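Local structure of beta-ketoacyl synthase (Burkholderia phymatum, 4EWG) at residues T164-A167 with C168-S172; S213-N216 with D217-H220; T222-P225 with F226-K229; G33-A36 with V37-M40. The protein probably catalyses carbon–carbon bond formation on acyl chains carried by acyl carrier protein, as a 3-oxoacyl-[acyl-carrier-protein] synthase of the thiolase-like superfamily. One frame throughout, in Å; residues are numbered along the deposited sequence.

How the contacts relate
Contact 1 stands apart from the other three: its nearest atoms are about 14 Å from contacts 2 and 3 and about 17 Å from contact 4. It is buried at the start of helix 170-183 and holds Cys-168, in a position consistent with the ketosynthase nucleophile. Contacts 2, 3 and 4, well away from that cysteine, form a connected cluster on one side of the chain's centre, with centres 9 to 14 Å apart. Ser-213 OG of contact 2 lies 2.7 Å from Thr-222 OG1 of contact 3, a probable hydrogen bond. Pro-219 O of contact 2 lies 3.0 Å from Asn-35 ND2 of contact 4, probably bonded too. Val-37 of contact 4 packs on Thr-222 and Pro-223.

Contact 1: T164-A167 with C168-S172; sequences TSSA and CASGS
Ser-170 lays its side chain over the bend formed by Ser-166 and Ala-167, and its hydroxyl takes part in two of the bonds. OG donates to Ala-167 O at 2.7 Å, from a position tilted 19° out of the carbonyl plane. The same OG accepts the backbone N-H of Ser-166 at 2.9 Å, so one oxygen joins two successive residues of the loop. The torsion responsible sets OG beside the backbone N of its own residue (chi1 -73°), which turns it back toward the loop. Ala-167 O is gripped twice, because Ser-170 N also reaches it, at 3.1 Å and from well above the plane. A further backbone bond runs from Ala-169 N to Ser-166 O (3.0 Å).

This is the tight turn from strand 161-163 into helix 170-183, with Ala-167 at positive phi (51°) and Cys-168 directly after it. A buried cysteine on such a turn, at the head of a buried helix, is consistent with the nucleophile position of ketosynthases of the thiolase fold. The SG of Cys-168 lies 4.3 Å from the Ala-167 CB, and its side chain also touches His-339 and Ala-398. The packing on Ala-167 is continued by Tyr-139 of the second subunit.

At the other end, Thr-164 OG1 donates to Ser-170 O at 2.9 Å, fixing the first helical turn to the residue just after strand 161-163. Ser-166 OG packs against the Ala-169 CB at 3.5 Å, while its hydrogen bond goes to Gln-173 OE1 further along the helix.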
loop_
_atom_site.group_PDB
_atom_site.type_symbol
_atom_site.label_atom_id
_atom_site.label_comp_id
_atom_site.label_asym_id
_atom_site.label_seq_id
_atom_site.Cartn_x
_atom_site.Cartn_y
_atom_site.Cartn_z
ATOM N N THR A 164 -1.106 2.996 -1.824
ATOM C CA THR A 164 -1.102 3.712 -0.543
ATOM C C THR A 164 -2.346 3.371 0.253
ATOM O O THR A 164 -3.089 4.233 0.670
ATOM C CB THR A 164 -1.022 5.213 -0.800
ATOM O OG1 THR A 164 -2.131 5.614 -1.612
ATOM C CG2 THR A 164 0.287 5.537 -1.536
ATOM N N SER A 165 -2.599 2.087 0.430
ATOM C CA SER A 165 -3.764 1.666 1.235
ATOM C C SER A 165 -3.404 1.684 2.714
ATOM O O SER A 165 -2.809 0.723 3.245
ATOM C CB SER A 165 -4.301 0.320 0.793
ATOM O OG SER A 165 -5.021 0.451 -0.409
ATOM N N SER A 166 -3.728 2.810 3.366
ATOM C CA SER A 166 -3.336 3.045 4.782
ATOM C C SER A 166 -4.510 3.636 5.540
ATOM O O SER A 166 -4.386 4.627 6.269
ATOM C CB SER A 166 -2.130 3.977 4.833
ATOM O OG SER A 166 -2.292 5.125 4.007
ATOM N N ALA A 167 -5.655 3.010 5.374
ATOM C CA ALA A 167 -6.895 3.472 5.977
ATOM C C ALA A 167 -7.108 4.953 5.670
ATOM O O ALA A 167 -7.067 5.360 4.481
ATOM C CB ALA A 167 -6.872 3.196 7.465
ATOM N N CYS A 168 -7.288 5.750 6.716
ATOM C CA CYS A 168 -7.554 7.165 6.619
ATOM C C CYS A 168 -6.473 7.991 5.918
ATOM O O CYS A 168 -6.748 9.081 5.448
ATOM C CB CYS A 168 -7.674 7.778 8.050
ATOM S SG CYS A 168 -8.281 6.733 9.365
ATOM N N ALA A 169 -5.248 7.498 5.912
ATOM C CA ALA A 169 -4.111 8.222 5.315
ATOM C C ALA A 169 -3.925 7.884 3.827
ATOM O O ALA A 169 -2.958 8.300 3.221
ATOM C CB ALA A 169 -2.835 7.901 6.092
ATOM N N SER A 170 -4.864 7.147 3.241
ATOM C CA SER A 170 -4.654 6.541 1.899
ATOM C C SER A 170 -4.489 7.634 0.832
ATOM O O SER A 170 -3.556 7.615 -0.020
ATOM C CB SER A 170 -5.848 5.637 1.548
ATOM O OG SER A 170 -5.854 4.435 2.284
ATOM N N GLY A 171 -5.395 8.596 0.893
ATOM C CA GLY A 171 -5.481 9.626 -0.112
ATOM C C GLY A 171 -4.376 10.649 0.007
ATOM O O GLY A 171 -3.873 11.145 -1.024
ATOM N N SER A 172 -3.996 10.957 1.243
ATOM C CA SER A 172 -2.922 11.929 1.486
ATOM C C SER A 172 -1.555 11.319 1.220
ATOM O O SER A 172 -0.688 11.990 0.675
ATOM C CB SER A 172 -2.999 12.513 2.895
ATOM O OG SER A 172 -3.129 11.488 3.890
#

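Contact 2: S213-N216 with D217-H220; sequences STRN and DEPH
Arg-215 is the first residue of its segment to reach Glu-218, and it does so through both backbone and side chain. Its carbonyl O accepts the Glu-218 N-H at 3.0 Å with a nearly straight N-H...O angle of 166°, closing a type I beta turn from Arg-215 to Glu-218. The backbone also bends tightly at Arg-215 itself, the centre of an inverse gamma turn. Its own N-H points at Ser-213 OG, a weak bond.

Above the turn the two charged chains meet. The arginine chain is extended at chi2 but folds at chi3 (75°), which swings the guanidinium round so that one edge faces Glu-218. NH2 donates to Glu-218 OE1 at 3.0 Å and NE to the same OE1 at 3.2 Å. The acceptor lies within 3° of the guanidinium plane for both bonds. The carboxylate is turned obliquely against that plane, and both donors arrive from the same face of it, above the plane. NH1 also packs on Arg-224 CD, and the arginine side chain touches Asp-231.

Asn-216 takes the second position of the turn, its first corner, and meets Asp-217 mainly through the peptide link. Its amide is turned away to the chain before strand 53-54, where OD1 accepts from Arg-52 N and ND2 donates to His-50 O. The loop between helix 200-207 and strand 238-246 is thereby fastened to the chain leading into strand 53-54.

Because a single oxygen takes both N-H groups side-on, the negative charge of Glu-218 is probably drawn toward OE1, and the pair ties the two ends of the turn at a partly exposed surface.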
loop_
_atom_site.group_PDB
_atom_site.type_symbol
_atom_site.label_atom_id
_atom_site.label_comp_id
_atom_site.label_asym_id
_atom_site.label_seq_id
_atom_site.Cartn_x
_atom_site.Cartn_y
_atom_site.Cartn_z
ATOM N N SER A 213 -20.344 8.461 16.577
ATOM C CA SER A 213 -21.514 9.151 17.125
ATOM C C SER A 213 -22.735 8.224 17.159
ATOM O O SER A 213 -22.963 7.470 16.200
ATOM C CB SER A 213 -21.854 10.358 16.262
ATOM O OG SER A 213 -23.026 11.020 16.735
ATOM N N THR A 214 -23.517 8.298 18.241
ATOM C CA THR A 214 -24.703 7.508 18.391
ATOM C C THR A 214 -25.961 8.391 18.550
ATOM O O THR A 214 -26.988 7.928 19.053
ATOM C CB THR A 214 -24.584 6.575 19.600
ATOM O OG1 THR A 214 -24.330 7.360 20.732
ATOM C CG2 THR A 214 -23.440 5.566 19.432
ATOM N N ARG A 215 -25.905 9.637 18.097
ATOM C CA ARG A 215 -27.097 10.471 18.099
ATOM C C ARG A 215 -27.994 10.064 16.949
ATOM O O ARG A 215 -28.157 10.789 15.982
ATOM C CB ARG A 215 -26.724 11.939 18.054
ATOM C CG ARG A 215 -26.192 12.382 19.398
ATOM C CD ARG A 215 -25.667 13.798 19.360
ATOM N NE ARG A 215 -26.757 14.787 19.318
ATOM C CZ ARG A 215 -26.585 16.107 19.408
ATOM N NH1 ARG A 215 -25.366 16.621 19.532
ATOM N NH2 ARG A 215 -27.636 16.912 19.370
ATOM N N ASN A 216 -28.597 8.887 17.081
ATOM C CA ASN A 216 -29.219 8.209 15.949
ATOM C C ASN A 216 -30.478 8.904 15.429
ATOM O O ASN A 216 -30.881 8.718 14.272
ATOM C CB ASN A 216 -29.447 6.732 16.288
ATOM C CG ASN A 216 -28.128 5.952 16.407
ATOM O OD1 ASN A 216 -27.085 6.383 15.906
ATOM N ND2 ASN A 216 -28.180 4.797 17.003
ATOM N N ASP A 217 -31.058 9.759 16.268
ATOM C CA ASP A 217 -32.208 10.545 15.891
ATOM C C ASP A 217 -31.916 11.957 15.394
ATOM O O ASP A 217 -32.836 12.665 15.010
ATOM C CB ASP A 217 -33.147 10.619 17.081
ATOM C CG ASP A 217 -33.930 9.335 17.257
ATOM O OD1 ASP A 217 -33.650 8.340 16.527
ATOM O OD2 ASP A 217 -34.824 9.315 18.116
ATOM N N GLU A 218 -30.667 12.375 15.408
ATOM C CA GLU A 218 -30.337 13.744 15.038
ATOM C C GLU A 218 -29.171 13.815 14.048
ATOM O O GLU A 218 -28.145 14.392 14.354
ATOM C CB GLU A 218 -30.007 14.541 16.295
ATOM C CG GLU A 218 -31.192 14.650 17.252
ATOM C CD GLU A 218 -30.846 15.439 18.501
ATOM O OE1 GLU A 218 -29.932 15.000 19.234
ATOM O OE2 GLU A 218 -31.483 16.497 18.740
ATOM N N PRO A 219 -29.348 13.237 12.846
ATOM C CA PRO A 219 -28.272 13.193 11.851
ATOM C C PRO A 219 -27.809 14.555 11.393
ATOM O O PRO A 219 -26.672 14.716 11.039
ATOM C CB PRO A 219 -28.919 12.437 10.665
ATOM C CG PRO A 219 -30.372 12.589 10.862
ATOM C CD PRO A 219 -30.574 12.591 12.346
ATOM N N HIS A 220 -28.716 15.508 11.325
ATOM C CA HIS A 220 -28.379 16.885 10.968
ATOM C C HIS A 220 -27.501 17.592 11.968
ATOM O O HIS A 220 -26.925 18.643 11.657
ATOM C CB HIS A 220 -29.664 17.700 10.736
ATOM C CG HIS A 220 -30.593 17.740 11.921
ATOM N ND1 HIS A 220 -31.127 16.620 12.472
ATOM C CD2 HIS A 220 -31.094 18.807 12.650
ATOM C CE1 HIS A 220 -31.911 16.962 13.497
ATOM N NE2 HIS A 220 -31.889 18.289 13.616
#

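Contact 3: T222-P225 with F226-K229; sequences TPRP and FDAK
Phe-226 meets Pro-225 first: its CD2 lies 3.8 Å from the proline CB. The residue has positive phi, and CG sits beside its backbone N, which carries the ring out past the proline. There the ring meets that of Tyr-379, their planes at an angle. Phe-226 N donates to Asp-313 OD2.

Asp-227 follows and carries the main grip. Its N-H bonds to Arg-224 O at 3.0 Å across the turn. Its carboxylate takes Arg-224 NE on OD2 at 2.8 Å, and the N-H...O angle of 174° makes this salt bridge nearly straight. OD2 lies in the guanidinium plane, yet NE comes from far above the plane of the carboxylate, since the two flat groups are turned 73° against each other. NH1 adds only a weak bond to the same oxygen. A water donates to OD2 at 2.7 Å. The second oxygen, OD1, accepts from the backbone N-H groups of Thr-368 and Glu-369, so both ends of this buried carboxylate are occupied. CG anti to the backbone N (chi1 -169°) is what directs the carboxylate across the end of the arginine chain, to NE.

Lys-229 comes last. Its backbone N donates to Asp-227 OD2 at 2.9 Å, from the opposite face to NE, and its CB lies 4.2 Å from Arg-224 NE.

The geometry is that of a type II beta turn from Arg-224 to Asp-227, with Pro-225 at the second position and Phe-226 at the third, running straight into an Asx turn headed by Asp-227.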
loop_
_atom_site.group_PDB
_atom_site.type_symbol
_atom_site.label_atom_id
_atom_site.label_comp_id
_atom_site.label_asym_id
_atom_site.label_seq_id
_atom_site.Cartn_x
_atom_site.Cartn_y
_atom_site.Cartn_z
ATOM N N THR A 222 -24.881 16.097 13.818
ATOM C CA THR A 222 -23.672 15.323 14.118
ATOM C C THR A 222 -23.054 14.900 12.769
ATOM O O THR A 222 -23.799 14.629 11.811
ATOM C CB THR A 222 -24.025 14.098 15.022
ATOM O OG1 THR A 222 -22.843 13.437 15.447
ATOM C CG2 THR A 222 -24.969 13.076 14.277
ATOM N N PRO A 223 -21.718 14.841 12.686
ATOM C CA PRO A 223 -20.690 15.007 13.726
ATOM C C PRO A 223 -20.396 16.475 13.975
ATOM O O PRO A 223 -20.910 17.325 13.268
ATOM C CB PRO A 223 -19.484 14.315 13.120
ATOM C CG PRO A 223 -19.647 14.551 11.626
ATOM C CD PRO A 223 -21.119 14.547 11.372
ATOM N N ARG A 224 -19.572 16.749 14.986
ATOM C CA ARG A 224 -19.375 18.097 15.489
ATOM C C ARG A 224 -17.900 18.355 15.826
ATOM O O ARG A 224 -17.541 18.504 16.990
ATOM C CB ARG A 224 -20.226 18.321 16.763
ATOM C CG ARG A 224 -21.667 17.849 16.696
ATOM C CD ARG A 224 -22.414 18.126 18.014
ATOM N NE ARG A 224 -22.529 19.547 18.316
ATOM C CZ ARG A 224 -23.464 20.352 17.827
ATOM N NH1 ARG A 224 -23.469 21.632 18.173
ATOM N NH2 ARG A 224 -24.401 19.903 17.004
ATOM N N PRO A 225 -17.048 18.436 14.809
ATOM C CA PRO A 225 -15.634 18.588 15.089
ATOM C C PRO A 225 -15.316 19.755 16.026
ATOM O O PRO A 225 -15.829 20.856 15.836
ATOM C CB PRO A 225 -15.016 18.826 13.703
ATOM C CG PRO A 225 -15.961 18.196 12.776
ATOM C CD PRO A 225 -17.321 18.427 13.371
ATOM N N PHE A 226 -14.488 19.480 17.035
ATOM C CA PHE A 226 -14.014 20.483 18.025
ATOM C C PHE A 226 -15.109 21.052 18.937
ATOM O O PHE A 226 -14.856 21.940 19.721
ATOM C CB PHE A 226 -13.229 21.605 17.343
ATOM C CG PHE A 226 -12.161 21.104 16.428
ATOM C CD1 PHE A 226 -11.033 20.495 16.940
ATOM C CD2 PHE A 226 -12.312 21.186 15.048
ATOM C CE1 PHE A 226 -10.058 20.007 16.109
ATOM C CE2 PHE A 226 -11.339 20.711 14.195
ATOM C CZ PHE A 226 -10.205 20.110 14.727
ATOM N N ASP A 227 -16.309 20.505 18.851
ATOM C CA ASP A 227 -17.441 20.997 19.625
ATOM C C ASP A 227 -17.529 20.303 21.003
ATOM O O ASP A 227 -17.246 19.106 21.141
ATOM C CB ASP A 227 -18.732 20.759 18.833
ATOM C CG ASP A 227 -19.924 21.478 19.436
ATOM O OD1 ASP A 227 -20.035 22.702 19.225
ATOM O OD2 ASP A 227 -20.728 20.809 20.122
ATOM N N ALA A 228 -17.963 21.061 21.998
ATOM C CA ALA A 228 -18.061 20.561 23.386
ATOM C C ALA A 228 -19.088 19.463 23.525
ATOM O O ALA A 228 -19.051 18.727 24.484
ATOM C CB ALA A 228 -18.428 21.690 24.329
ATOM N N LYS A 229 -20.027 19.378 22.589
ATOM C CA LYS A 229 -21.105 18.406 22.691
ATOM C C LYS A 229 -20.934 17.261 21.716
ATOM O O LYS A 229 -21.824 16.455 21.555
ATOM C CB LYS A 229 -22.492 19.101 22.491
ATOM C CG LYS A 229 -22.885 20.087 23.600
ATOM C CD LYS A 229 -22.615 19.507 24.985
ATOM C CE LYS A 229 -23.292 20.275 26.123
ATOM N NZ LYS A 229 -22.579 21.553 26.401
HETATM O O HOH W 1 -22.559 22.455 21.312
#

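Contact 4: G33-A36 with V37-M40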
loop_
_atom_site.group_PDB
_atom_site.type_symbol
_atom_site.label_atom_id
_atom_site.label_comp_id
_atom_site.label_asym_id
_atom_site.label_seq_id
_atom_site.Cartn_x
_atom_site.Cartn_y
_atom_site.Cartn_z
ATOM N N GLY A 33 -25.223 24.838 4.167
ATOM C CA GLY A 33 -25.031 24.497 5.599
ATOM C C GLY A 33 -25.732 23.268 6.185
ATOM O O GLY A 33 -25.863 23.167 7.395
ATOM N N ARG A 34 -26.195 22.337 5.347
ATOM C CA ARG A 34 -26.722 21.068 5.843
ATOM C C ARG A 34 -25.690 20.017 5.587
ATOM O O ARG A 34 -25.053 20.019 4.551
ATOM C CB ARG A 34 -28.010 20.687 5.140
ATOM N N ASN A 35 -25.502 19.105 6.530
ATOM C CA ASN A 35 -24.600 18.014 6.307
ATOM C C ASN A 35 -25.254 16.926 5.464
ATOM O O ASN A 35 -26.438 16.997 5.136
ATOM C CB ASN A 35 -24.024 17.475 7.637
ATOM C CG ASN A 35 -25.030 16.721 8.460
ATOM O OD1 ASN A 35 -26.037 16.226 7.948
ATOM N ND2 ASN A 35 -24.743 16.600 9.754
ATOM N N ALA A 36 -24.458 15.930 5.086
ATOM C CA ALA A 36 -24.948 14.819 4.270
ATOM C C ALA A 36 -25.161 13.565 5.118
ATOM O O ALA A 36 -25.151 12.466 4.597
ATOM C CB ALA A 36 -23.975 14.522 3.144
ATOM N N VAL A 37 -25.387 13.746 6.416
ATOM C CA VAL A 37 -25.584 12.612 7.330
ATOM C C VAL A 37 -27.050 12.125 7.306
ATOM O O VAL A 37 -27.979 12.929 7.217
ATOM C CB VAL A 37 -25.186 12.986 8.750
ATOM C CG1 VAL A 37 -25.474 11.850 9.707
ATOM C CG2 VAL A 37 -23.713 13.327 8.798
ATOM N N ARG A 38 -27.244 10.808 7.327
ATOM C CA ARG A 38 -28.584 10.233 7.327
ATOM C C ARG A 38 -28.671 9.060 8.304
ATOM O O ARG A 38 -27.651 8.476 8.663
ATOM C CB ARG A 38 -28.933 9.719 5.926
ATOM C CG ARG A 38 -28.804 10.759 4.825
ATOM C CD ARG A 38 -29.922 11.809 4.911
ATOM N NE ARG A 38 -29.855 12.785 3.821
ATOM C CZ ARG A 38 -29.134 13.908 3.797
ATOM N NH1 ARG A 38 -28.353 14.260 4.800
ATOM N NH2 ARG A 38 -29.183 14.692 2.727
ATOM N N ARG A 39 -29.898 8.742 8.734
ATOM C CA ARG A 39 -30.146 7.547 9.510
ATOM C C ARG A 39 -29.968 6.363 8.544
ATOM O O ARG A 39 -30.235 6.474 7.330
ATOM C CB ARG A 39 -31.534 7.581 10.192
ATOM N N MET A 40 -29.459 5.250 9.061
ATOM C CA MET A 40 -29.216 4.046 8.245
ATOM C C MET A 40 -30.002 2.868 8.794
ATOM O O MET A 40 -29.432 1.990 9.467
ATOM C CB MET A 40 -27.724 3.703 8.250
ATOM C CG MET A 40 -26.827 4.804 7.691
ATOM S SD MET A 40 -27.074 5.067 5.903
ATOM C CE MET A 40 -26.570 3.476 5.252
HETATM O O HOH W 2 -29.065 15.675 7.914
HETATM O O HOH W 3 -27.056 16.816 1.745
#
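Asn-35 reaches over to Val-37: its OD1 accepts the backbone N-H of Val-37 at 3.0 Å, an arrangement fitting an Asx turn that brings the chain from helix 23-32 into strand 38-39. The donor stands well above the amide plane, so the bond does not use a lone pair in that plane. CG of Asn-35 lies between its backbone N and carbonyl carbon (chi1 72°), folding the amide over the Val-37 side chain. Here Val-37 CG2 packs 3.6 Å from ND2, an end already held by Pro-219.

Next outward, Arg-38 curls back from the strand, bent at chi2 (-72°). Its NH1 donates to Val-37 O at 2.8 Å and, weakly, to Asn-35 O at 3.4 Å; the latter oxygen lies at the edge of the guanidinium, in its plane. The strand itself pairs antiparallel with 53-54, with backbone bonds joining Arg-38 to Ala-54. The backbone of Ala-36 is bonded to Tyr-336.

Two waters complete the arrangement: one donates to Asn-35 OD1 and Val-37 O, and the other accepts from Arg-38 NH2 at 3.2 Å while donating weakly to Asn-35 O.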